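DltD domain-containing protein (Beauveria bassiana, PDB 7D78) is a thioesterase of the polyketide transferase af380 family that probably releases polyketide chains by closing them into medium-ring lactones. Local coordinates at residues V30-I35 with D112-I117. Residues are numbered along the deposited sequence; the frame is centred on the assembly and turned at random.
Sequences VECKTI and DIVTHI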
loop_
_atom_site.group_PDB
_atom_site.type_symbol
_atom_site.label_atom_id
_atom_site.label_comp_id
_atom_site.label_asym_id
_atom_site.label_seq_id
_atom_site.Cartn_x
_atom_site.Cartn_y
_atom_site.Cartn_z
ATOM N N VAL A 30 26.542 9.628 1.205
ATOM C CA VAL A 30 25.750 10.197 0.126
ATOM C C VAL A 30 24.293 10.210 0.573
ATOM O O VAL A 30 23.779 9.198 1.065
ATOM C CB VAL A 30 25.940 9.421 -1.197
ATOM C CG1 VAL A 30 24.774 9.672 -2.162
ATOM C CG2 VAL A 30 27.264 9.846 -1.865
ATOM N N GLU A 31 23.645 11.363 0.421
ATOM C CA GLU A 31 22.264 11.578 0.829
ATOM C C GLU A 31 21.386 11.745 -0.401
ATOM O O GLU A 31 21.787 12.402 -1.368
ATOM C CB GLU A 31 22.156 12.830 1.711
ATOM C CG GLU A 31 23.158 12.820 2.850
ATOM C CD GLU A 31 22.922 13.921 3.861
ATOM O OE1 GLU A 31 22.408 14.985 3.467
ATOM O OE2 GLU A 31 23.260 13.710 5.047
ATOM N N CYS A 32 20.193 11.151 -0.365
ATOM C CA CYS A 32 19.225 11.257 -1.454
ATOM C C CYS A 32 17.933 11.839 -0.897
ATOM O O CYS A 32 17.446 11.380 0.143
ATOM C CB CYS A 32 18.933 9.892 -2.098
ATOM S SG CYS A 32 20.361 8.886 -2.575
ATOM N N LYS A 33 17.382 12.839 -1.583
ATOM C CA LYS A 33 16.137 13.469 -1.170
ATOM C C LYS A 33 14.951 12.752 -1.804
ATOM O O LYS A 33 15.026 12.298 -2.948
ATOM C CB LYS A 33 16.102 14.946 -1.576
ATOM C CG LYS A 33 17.006 15.863 -0.763
ATOM C CD LYS A 33 16.477 17.291 -0.747
ATOM C CE LYS A 33 15.004 17.320 -0.359
ATOM N NZ LYS A 33 14.478 18.706 -0.150
ATOM N N THR A 34 13.855 12.672 -1.062
ATOM C CA THR A 34 12.620 12.076 -1.550
ATOM C C THR A 34 11.657 13.184 -1.951
ATOM O O THR A 34 11.854 14.353 -1.611
ATOM C CB THR A 34 11.980 11.200 -0.473
ATOM O OG1 THR A 34 11.633 12.037 0.639
ATOM C CG2 THR A 34 12.950 10.113 -0.023
ATOM N N ILE A 35 10.587 12.811 -2.661
ATOM C CA ILE A 35 9.663 13.853 -3.112
ATOM C C ILE A 35 8.950 14.543 -1.947
ATOM O O ILE A 35 8.531 15.699 -2.087
ATOM C CB ILE A 35 8.641 13.313 -4.132
ATOM C CG1 ILE A 35 7.749 12.234 -3.507
ATOM C CG2 ILE A 35 9.362 12.786 -5.381
ATOM C CD1 ILE A 35 6.621 11.819 -4.419
ATOM N N ASP A 112 13.444 7.507 -5.962
ATOM C CA ASP A 112 14.140 8.762 -5.706
ATOM C C ASP A 112 15.623 8.528 -5.441
ATOM O O ASP A 112 16.464 9.328 -5.864
ATOM C CB ASP A 112 13.474 9.492 -4.540
ATOM C CG ASP A 112 12.034 9.861 -4.849
ATOM O OD1 ASP A 112 11.692 9.902 -6.056
ATOM O OD2 ASP A 112 11.248 10.118 -3.903
ATOM N N ILE A 113 15.965 7.426 -4.772
ATOM C CA ILE A 113 17.370 7.049 -4.628
ATOM C C ILE A 113 18.001 6.810 -6.000
ATOM O O ILE A 113 19.099 7.303 -6.293
ATOM C CB ILE A 113 17.494 5.817 -3.721
ATOM C CG1 ILE A 113 17.052 6.180 -2.305
ATOM C CG2 ILE A 113 18.939 5.261 -3.743
ATOM C CD1 ILE A 113 16.678 4.980 -1.458
ATOM N N VAL A 114 17.306 6.072 -6.873
ATOM C CA VAL A 114 17.835 5.843 -8.222
ATOM C C VAL A 114 18.087 7.173 -8.927
ATOM O O VAL A 114 19.110 7.354 -9.596
ATOM C CB VAL A 114 16.886 4.937 -9.033
ATOM C CG1 VAL A 114 17.292 4.908 -10.505
ATOM C CG2 VAL A 114 16.910 3.517 -8.476
ATOM N N THR A 115 17.175 8.129 -8.769
ATOM C CA THR A 115 17.357 9.437 -9.397
ATOM C C THR A 115 18.652 10.095 -8.934
ATOM O O THR A 115 19.430 10.602 -9.753
ATOM C CB THR A 115 16.157 10.342 -9.100
ATOM O OG1 THR A 115 14.989 9.815 -9.730
ATOM C CG2 THR A 115 16.404 11.780 -9.631
ATOM N N HIS A 116 18.908 10.102 -7.624
ATOM C CA HIS A 116 20.100 10.816 -7.171
ATOM C C HIS A 116 21.379 10.041 -7.476
ATOM O O HIS A 116 22.374 10.643 -7.895
ATOM C CB HIS A 116 20.027 11.131 -5.683
ATOM C CG HIS A 116 21.213 11.911 -5.186
ATOM N ND1 HIS A 116 21.504 13.184 -5.630
ATOM C CD2 HIS A 116 22.194 11.585 -4.310
ATOM C CE1 HIS A 116 22.611 13.612 -5.042
ATOM N NE2 HIS A 116 23.048 12.661 -4.234
ATOM N N ILE A 117 21.383 8.718 -7.275
ATOM C CA ILE A 117 22.588 7.928 -7.557
ATOM C C ILE A 117 22.945 8.013 -9.043
ATOM O O ILE A 117 24.128 8.115 -9.415
ATOM C CB ILE A 117 22.396 6.465 -7.097
ATOM C CG1 ILE A 117 22.196 6.371 -5.575
ATOM C CG2 ILE A 117 23.573 5.600 -7.528
ATOM C CD1 ILE A 117 23.328 7.023 -4.723
HETATM O O HOH W 1 16.710 12.082 -5.131
#
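Asp112 reaches just past the end of strand 28-33, where its OD2 accepts the backbone N-H of Ile35 in a somewhat bent bond, 3.0 Å from Asp112 OD2 to Ile35 N. The donor comes from above the carboxylate, 51° out of its plane, while CG2 of Ile35 packs against the same group. The other oxygen, OD1, forms a salt bridge with Arg179 of the second subunit, so the two oxygens of one carboxylate are engaged within the chain and across the subunit interface; an alanine here would probably leave the Ile35 N-H and that arginine without their mate. A single water bridges the two backbones, donating to both Asp112 O and Lys33 O. Next along helix 103-118, Ile113 lays CG2 against Cys32 SG at 4.1 Å. This helix packs across an edge strand, within this chain, of the mixed alpha/beta-hydrolase sheet; the axes of segments 30-33 and 112-117 approach to 7.4 Å, with Tyr83 of strand 81-86 also touching Ile113 and Cys32. His116, its CG anti to the backbone N (chi1 -178°), sets its ring beside the strand; Cys32 SG lies at the ring edge, 3.7 Å from His116 CD2, and Val30 CG1 meets that edge in plane. Ile117 CD1 stands 4.0 Å from Val30 CG1 and also touches Cys32 SG.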